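Local coordinates for superantigen-like protein SSL10 (Staphylococcus aureus subsp. aureus, PDB 6LWT) that probably blocks classical-pathway complement activation by binding the Fc region of human IgG, and plasma clotting by binding prothrombin, at residues A17-Y22 and H143-Y148; D72-Q77 and D137-K142. All coordinates share one frame; numbering follows the deposited sequence.

Both contacts use helix 133-148 of the beta-grasp domain and set it against elements of the N-terminal half of the chain. Contact 1 brings in the N-terminal helix through A17-Y22, and contact 2 brings in a strand of the OB-fold barrel through D72-Q77. Their centres lie about 12 Å apart, contact 2 about 4 Å from the centre of the chain and contact 1 about 13 Å from it. Y22 joins them: its OH lies 2.7 Å from OD2 of D137, a probable hydrogen bond, and its ring meets that of Y138. The two contacts thus follow each other along helix 133-148, with Y22 and D137 linking them.

Contact 1 of 2, residues A17-Y22 and H143-Y148; sequences ALYRYY and HLIEKY
In the two-domain fold of the staphylococcal superantigen-like proteins, the N-terminal helix 14-22 packs on the long helix 133-148 of the beta-grasp domain, here through Y19 and Y22 on one side and I145 on the other. The CA atoms of Y19 and I145, the nearest pair, are 7.8 Å apart, and the segments bury 132 Å² between them, a small helix-helix contact made by one branched side chain reaching between two tyrosines. No hydrogen bond links the two segments.

The two branches of I145 divide the work. Its longer arm runs on to CD1, which lies 3.6 Å from CB of Y22 and also comes near the carbonyl oxygen of that residue. Its other methyl, CG2, approaches the ring of Y19 at the edge, close to the ring plane and 4.0 Å from CE1 of Y19, so this tyrosine presents its rim and not a face. With CG anti to the backbone N (chi1 172°), Y19 swings its ring out from the helix, bringing the CE1 edge to I145; L18 and Y19 both also touch Y151. On the beta-grasp side, L144 packs on I109 of strand 106-110, while I145 meets the N-terminal helix.

Y22 behaves differently. Its CG stands anti to the carbonyl carbon (chi1 -76°), which directs the ring away from I145 and leaves CB to make the side-chain contact. Within its own helix the ring is flanked by CD2 of Y21, 3.6 Å above one face and over the centre, and by CD2 of L18, which abuts the edge in plane; Y138 of helix 133-148 also meets the ring. At its far end the buried hydroxyl has two hydrogen-bond partners, OD2 of D137 and the backbone N of L178.

Contact 2 of 2, residues D72-Q77 and D137-K142; sequences DVFFVQ and DYKLRK
F74 and V76, alternate residues of strand 71-76, pack on the same side of the Y138 ring. The aromatic pair is an offset edge-to-face stack, with the edge of F74 directed at the face of Y138, centroids 5.8 Å apart and planes at 63°. F74 has CG anti to N (chi1 -177°), which extends its ring to Y138, where CE2 of F74 lies 3.8 Å from CB of Y138.

The CH-pi contact comes from V76, whose CG2 lies 4.3 Å from the centroid of the Y138 ring, off-centre, while CG1 sits 3.8 Å from CE2 of that ring.

Aliphatic packing is added by K139, whose extended chain places CE 4.0 Å from CE1 of F74 and carries NZ on to salt bridges with E28 and E135.

No hydrogen bond crosses between the segments; within the helix R141 grips D137 side-on, NE (2.8 Å) and NH1 both donating to OD1 in the guanidinium plane, while NH2 of R141 bonds outward to Y151 OH and S176 O.

Strand and helix axes approach to 11.2 Å at 51°, joining the OB-fold barrel to the central helix of the beta-grasp domain, the two-domain architecture of the staphylococcal and streptococcal toxin family.

Contact 1 of 2, residues A17-Y22 and H143-Y148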
loop_
_atom_site.group_PDB
_atom_site.type_symbol
_atom_site.label_atom_id
_atom_site.label_comp_id
_atom_site.label_asym_id
_atom_site.label_seq_id
_atom_site.Cartn_x
_atom_site.Cartn_y
_atom_site.Cartn_z
ATOM N N ALA A 17 -4.359 1.859 -16.681
ATOM C CA ALA A 17 -3.073 1.956 -16.002
ATOM C C ALA A 17 -3.208 1.611 -14.510
ATOM O O ALA A 17 -2.354 0.937 -13.954
ATOM C CB ALA A 17 -2.487 3.347 -16.162
ATOM N N LEU A 18 -4.294 2.050 -13.885
ATOM C CA LEU A 18 -4.552 1.705 -12.475
ATOM C C LEU A 18 -4.817 0.222 -12.291
ATOM O O LEU A 18 -4.285 -0.390 -11.367
ATOM C CB LEU A 18 -5.693 2.561 -11.903
ATOM C CG LEU A 18 -5.365 4.054 -11.746
ATOM C CD1 LEU A 18 -6.613 4.906 -11.564
ATOM C CD2 LEU A 18 -4.407 4.265 -10.580
ATOM N N TYR A 19 -5.601 -0.365 -13.203
ATOM C CA TYR A 19 -5.876 -1.790 -13.171
ATOM C C TYR A 19 -4.584 -2.607 -13.234
ATOM O O TYR A 19 -4.369 -3.542 -12.452
ATOM C CB TYR A 19 -6.817 -2.172 -14.334
ATOM C CG TYR A 19 -6.974 -3.656 -14.462
ATOM C CD1 TYR A 19 -7.639 -4.378 -13.485
ATOM C CD2 TYR A 19 -6.445 -4.343 -15.549
ATOM C CE1 TYR A 19 -7.761 -5.750 -13.568
ATOM C CE2 TYR A 19 -6.561 -5.723 -15.653
ATOM C CZ TYR A 19 -7.219 -6.425 -14.657
ATOM O OH TYR A 19 -7.360 -7.794 -14.737
ATOM N N ARG A 20 -3.724 -2.242 -14.179
ATOM C CA ARG A 20 -2.465 -2.944 -14.350
ATOM C C ARG A 20 -1.554 -2.756 -13.129
ATOM O O ARG A 20 -1.000 -3.731 -12.641
ATOM C CB ARG A 20 -1.760 -2.537 -15.665
ATOM C CG ARG A 20 -2.486 -2.945 -16.959
ATOM C CD ARG A 20 -3.022 -4.386 -16.990
ATOM N NE ARG A 20 -1.992 -5.427 -16.843
ATOM C CZ ARG A 20 -1.236 -5.931 -17.831
ATOM N NH1 ARG A 20 -1.350 -5.515 -19.093
ATOM N NH2 ARG A 20 -0.339 -6.869 -17.548
ATOM N N TYR A 21 -1.441 -1.527 -12.623
ATOM C CA TYR A 21 -0.549 -1.272 -11.488
ATOM C C TYR A 21 -0.947 -2.059 -10.252
ATOM O O TYR A 21 -0.115 -2.710 -9.621
ATOM C CB TYR A 21 -0.487 0.214 -11.159
ATOM C CG TYR A 21 0.459 0.520 -10.023
ATOM C CD1 TYR A 21 1.842 0.556 -10.227
ATOM C CD2 TYR A 21 -0.020 0.730 -8.724
ATOM C CE1 TYR A 21 2.717 0.820 -9.173
ATOM C CE2 TYR A 21 0.847 0.985 -7.669
ATOM C CZ TYR A 21 2.208 1.063 -7.898
ATOM O OH TYR A 21 3.063 1.328 -6.847
ATOM N N TYR A 22 -2.240 -2.013 -9.935
ATOM C CA TYR A 22 -2.776 -2.614 -8.721
ATOM C C TYR A 22 -3.097 -4.106 -8.832
ATOM O O TYR A 22 -3.557 -4.700 -7.863
ATOM C CB TYR A 22 -3.979 -1.784 -8.217
ATOM C CG TYR A 22 -3.561 -0.497 -7.537
ATOM C CD1 TYR A 22 -2.943 -0.539 -6.284
ATOM C CD2 TYR A 22 -3.769 0.760 -8.131
ATOM C CE1 TYR A 22 -2.535 0.613 -5.649
ATOM C CE2 TYR A 22 -3.355 1.933 -7.506
ATOM C CZ TYR A 22 -2.743 1.849 -6.253
ATOM O OH TYR A 22 -2.354 2.980 -5.588
ATOM N N HIS A 143 -8.216 -5.961 -3.279
ATOM C CA HIS A 143 -9.495 -6.456 -2.736
ATOM C C HIS A 143 -10.706 -5.909 -3.491
ATOM O O HIS A 143 -11.594 -6.680 -3.881
ATOM C CB HIS A 143 -9.584 -6.138 -1.233
ATOM C CG HIS A 143 -10.826 -6.650 -0.569
ATOM N ND1 HIS A 143 -11.895 -5.834 -0.267
ATOM C CD2 HIS A 143 -11.174 -7.894 -0.159
ATOM C CE1 HIS A 143 -12.847 -6.548 0.298
ATOM N NE2 HIS A 143 -12.437 -7.802 0.382
ATOM N N LEU A 144 -10.728 -4.600 -3.747
ATOM C CA LEU A 144 -11.845 -3.983 -4.439
ATOM C C LEU A 144 -11.868 -4.361 -5.916
ATOM O O LEU A 144 -12.945 -4.472 -6.501
ATOM C CB LEU A 144 -11.813 -2.473 -4.296
ATOM C CG LEU A 144 -11.910 -1.903 -2.873
ATOM C CD1 LEU A 144 -11.662 -0.412 -2.939
ATOM C CD2 LEU A 144 -13.245 -2.208 -2.225
ATOM N N ILE A 145 -10.691 -4.561 -6.508
ATOM C CA ILE A 145 -10.599 -5.023 -7.908
ATOM C C ILE A 145 -11.196 -6.424 -8.023
ATOM O O ILE A 145 -12.086 -6.660 -8.852
ATOM C CB ILE A 145 -9.136 -5.024 -8.426
ATOM C CG1 ILE A 145 -8.640 -3.585 -8.614
ATOM C CG2 ILE A 145 -9.044 -5.780 -9.760
ATOM C CD1 ILE A 145 -7.136 -3.432 -8.654
ATOM N N GLU A 146 -10.712 -7.327 -7.175
ATOM C CA GLU A 146 -11.128 -8.720 -7.198
ATOM C C GLU A 146 -12.580 -8.923 -6.785
ATOM O O GLU A 146 -13.273 -9.730 -7.391
ATOM C CB GLU A 146 -10.226 -9.591 -6.315
ATOM C CG GLU A 146 -8.804 -9.684 -6.839
ATOM C CD GLU A 146 -7.852 -10.393 -5.892
ATOM O OE1 GLU A 146 -8.287 -10.926 -4.846
ATOM O OE2 GLU A 146 -6.652 -10.435 -6.215
ATOM N N LYS A 147 -13.037 -8.223 -5.751
ATOM C CA LYS A 147 -14.409 -8.444 -5.244
ATOM C C LYS A 147 -15.484 -7.672 -5.978
ATOM O O LYS A 147 -16.575 -8.195 -6.208
ATOM C CB LYS A 147 -14.516 -8.148 -3.737
ATOM C CG LYS A 147 -14.828 -9.363 -2.879
ATOM C CD LYS A 147 -15.640 -8.962 -1.661
ATOM C CE LYS A 147 -15.744 -10.121 -0.681
ATOM N NZ LYS A 147 -16.661 -9.781 0.443
ATOM N N TYR A 148 -15.203 -6.423 -6.325
ATOM C CA TYR A 148 -16.228 -5.514 -6.853
ATOM C C TYR A 148 -15.954 -4.990 -8.259
ATOM O O TYR A 148 -16.746 -4.185 -8.788
ATOM C CB TYR A 148 -16.433 -4.344 -5.879
ATOM C CG TYR A 148 -16.704 -4.789 -4.458
ATOM C CD1 TYR A 148 -17.855 -5.505 -4.146
ATOM C CD2 TYR A 148 -15.811 -4.508 -3.418
ATOM C CE1 TYR A 148 -18.111 -5.933 -2.844
ATOM C CE2 TYR A 148 -16.063 -4.931 -2.113
ATOM C CZ TYR A 148 -17.225 -5.641 -1.831
ATOM O OH TYR A 148 -17.503 -6.077 -0.552
#

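Contact 2 of 2, residues D72-Q77 and D137-K142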
loop_
_atom_site.group_PDB
_atom_site.type_symbol
_atom_site.label_atom_id
_atom_site.label_comp_id
_atom_site.label_asym_id
_atom_site.label_seq_id
_atom_site.Cartn_x
_atom_site.Cartn_y
_atom_site.Cartn_z
ATOM N N ASP A 72 11.228 -5.254 7.099
ATOM C CA ASP A 72 10.044 -5.809 6.498
ATOM C C ASP A 72 9.793 -4.923 5.288
ATOM O O ASP A 72 9.672 -3.730 5.444
ATOM C CB ASP A 72 8.899 -5.715 7.501
ATOM C CG ASP A 72 7.609 -6.258 6.962
ATOM O OD1 ASP A 72 7.579 -7.470 6.702
ATOM O OD2 ASP A 72 6.619 -5.502 6.832
ATOM N N VAL A 73 9.727 -5.514 4.097
ATOM C CA VAL A 73 9.572 -4.774 2.839
ATOM C C VAL A 73 8.347 -5.279 2.081
ATOM O O VAL A 73 8.223 -6.493 1.820
ATOM C CB VAL A 73 10.835 -4.881 1.945
ATOM C CG1 VAL A 73 10.678 -4.053 0.671
ATOM C CG2 VAL A 73 12.054 -4.378 2.710
ATOM N N PHE A 74 7.435 -4.357 1.759
ATOM C CA PHE A 74 6.325 -4.647 0.856
ATOM C C PHE A 74 6.705 -4.099 -0.506
ATOM O O PHE A 74 6.673 -2.883 -0.746
ATOM C CB PHE A 74 5.001 -4.059 1.317
ATOM C CG PHE A 74 3.849 -4.423 0.410
ATOM C CD1 PHE A 74 3.364 -5.722 0.398
ATOM C CD2 PHE A 74 3.266 -3.491 -0.427
ATOM C CE1 PHE A 74 2.300 -6.084 -0.425
ATOM C CE2 PHE A 74 2.210 -3.847 -1.265
ATOM C CZ PHE A 74 1.727 -5.141 -1.266
ATOM N N PHE A 75 7.075 -5.014 -1.389
ATOM C CA PHE A 75 7.559 -4.675 -2.735
ATOM C C PHE A 75 6.392 -4.580 -3.703
ATOM O O PHE A 75 5.548 -5.487 -3.735
ATOM C CB PHE A 75 8.553 -5.752 -3.186
ATOM C CG PHE A 75 8.890 -5.716 -4.652
ATOM C CD1 PHE A 75 8.107 -6.409 -5.586
ATOM C CD2 PHE A 75 10.001 -5.012 -5.098
ATOM C CE1 PHE A 75 8.421 -6.367 -6.942
ATOM C CE2 PHE A 75 10.324 -4.980 -6.445
ATOM C CZ PHE A 75 9.531 -5.645 -7.367
ATOM N N VAL A 76 6.345 -3.488 -4.474
ATOM C CA VAL A 76 5.454 -3.357 -5.626
ATOM C C VAL A 76 6.317 -2.922 -6.808
ATOM O O VAL A 76 7.010 -1.911 -6.736
ATOM C CB VAL A 76 4.325 -2.333 -5.363
ATOM C CG1 VAL A 76 3.476 -2.104 -6.608
ATOM C CG2 VAL A 76 3.460 -2.805 -4.193
ATOM N N GLN A 77 6.267 -3.665 -7.904
ATOM C CA GLN A 77 7.094 -3.320 -9.070
ATOM C C GLN A 77 6.664 -2.011 -9.730
ATOM O O GLN A 77 5.551 -1.897 -10.223
ATOM C CB GLN A 77 7.091 -4.442 -10.112
ATOM C CG GLN A 77 8.142 -4.190 -11.198
ATOM C CD GLN A 77 8.352 -5.348 -12.149
ATOM O OE1 GLN A 77 8.378 -5.154 -13.368
ATOM N NE2 GLN A 77 8.535 -6.530 -11.615
ATOM N N ASP A 137 -2.959 0.590 1.138
ATOM C CA ASP A 137 -3.518 1.102 -0.113
ATOM C C ASP A 137 -3.588 0.010 -1.175
ATOM O O ASP A 137 -4.660 -0.255 -1.736
ATOM C CB ASP A 137 -2.687 2.281 -0.618
ATOM C CG ASP A 137 -3.082 2.737 -2.009
ATOM O OD1 ASP A 137 -4.183 3.320 -2.177
ATOM O OD2 ASP A 137 -2.274 2.528 -2.949
ATOM N N TYR A 138 -2.453 -0.618 -1.431
ATOM C CA TYR A 138 -2.371 -1.646 -2.465
ATOM C C TYR A 138 -3.323 -2.812 -2.223
ATOM O O TYR A 138 -4.070 -3.202 -3.123
ATOM C CB TYR A 138 -0.948 -2.178 -2.609
ATOM C CG TYR A 138 -0.774 -3.011 -3.859
ATOM C CD1 TYR A 138 -1.149 -4.359 -3.891
ATOM C CD2 TYR A 138 -0.253 -2.447 -5.017
ATOM C CE1 TYR A 138 -1.002 -5.109 -5.044
ATOM C CE2 TYR A 138 -0.105 -3.192 -6.176
ATOM C CZ TYR A 138 -0.469 -4.510 -6.181
ATOM O OH TYR A 138 -0.310 -5.234 -7.338
ATOM N N LYS A 139 -3.277 -3.375 -1.025
ATOM C CA LYS A 139 -4.084 -4.543 -0.738
ATOM C C LYS A 139 -5.581 -4.215 -0.703
ATOM O O LYS A 139 -6.385 -5.043 -1.116
ATOM C CB LYS A 139 -3.663 -5.200 0.558
ATOM C CG LYS A 139 -2.344 -5.925 0.425
ATOM C CD LYS A 139 -1.990 -6.616 1.718
ATOM C CE LYS A 139 -0.845 -7.579 1.488
ATOM N NZ LYS A 139 -0.544 -8.313 2.737
ATOM N N LEU A 140 -5.938 -3.031 -0.204
ATOM C CA LEU A 140 -7.333 -2.590 -0.265
ATOM C C LEU A 140 -7.806 -2.465 -1.727
ATOM O O LEU A 140 -8.904 -2.931 -2.065
ATOM C CB LEU A 140 -7.549 -1.285 0.498
ATOM C CG LEU A 140 -7.614 -1.430 2.025
ATOM C CD1 LEU A 140 -7.534 -0.073 2.717
ATOM C CD2 LEU A 140 -8.886 -2.179 2.420
ATOM N N ARG A 141 -6.983 -1.885 -2.600
ATOM C CA ARG A 141 -7.398 -1.767 -3.994
ATOM C C ARG A 141 -7.507 -3.108 -4.686
ATOM O O ARG A 141 -8.477 -3.339 -5.420
ATOM C CB ARG A 141 -6.518 -0.811 -4.790
ATOM C CG ARG A 141 -6.587 0.590 -4.222
ATOM C CD ARG A 141 -6.105 1.623 -5.214
ATOM N NE ARG A 141 -5.560 2.826 -4.550
ATOM C CZ ARG A 141 -5.468 4.027 -5.116
ATOM N NH1 ARG A 141 -4.906 5.015 -4.434
ATOM N NH2 ARG A 141 -5.904 4.251 -6.362
ATOM N N LYS A 142 -6.558 -3.996 -4.435
ATOM C CA LYS A 142 -6.626 -5.350 -5.001
ATOM C C LYS A 142 -7.885 -6.087 -4.564
ATOM O O LYS A 142 -8.549 -6.746 -5.389
ATOM C CB LYS A 142 -5.390 -6.164 -4.638
ATOM C CG LYS A 142 -5.259 -7.459 -5.439
ATOM C CD LYS A 142 -3.969 -8.188 -5.088
ATOM C CE LYS A 142 -4.107 -8.929 -3.767
ATOM N NZ LYS A 142 -2.987 -9.886 -3.521
#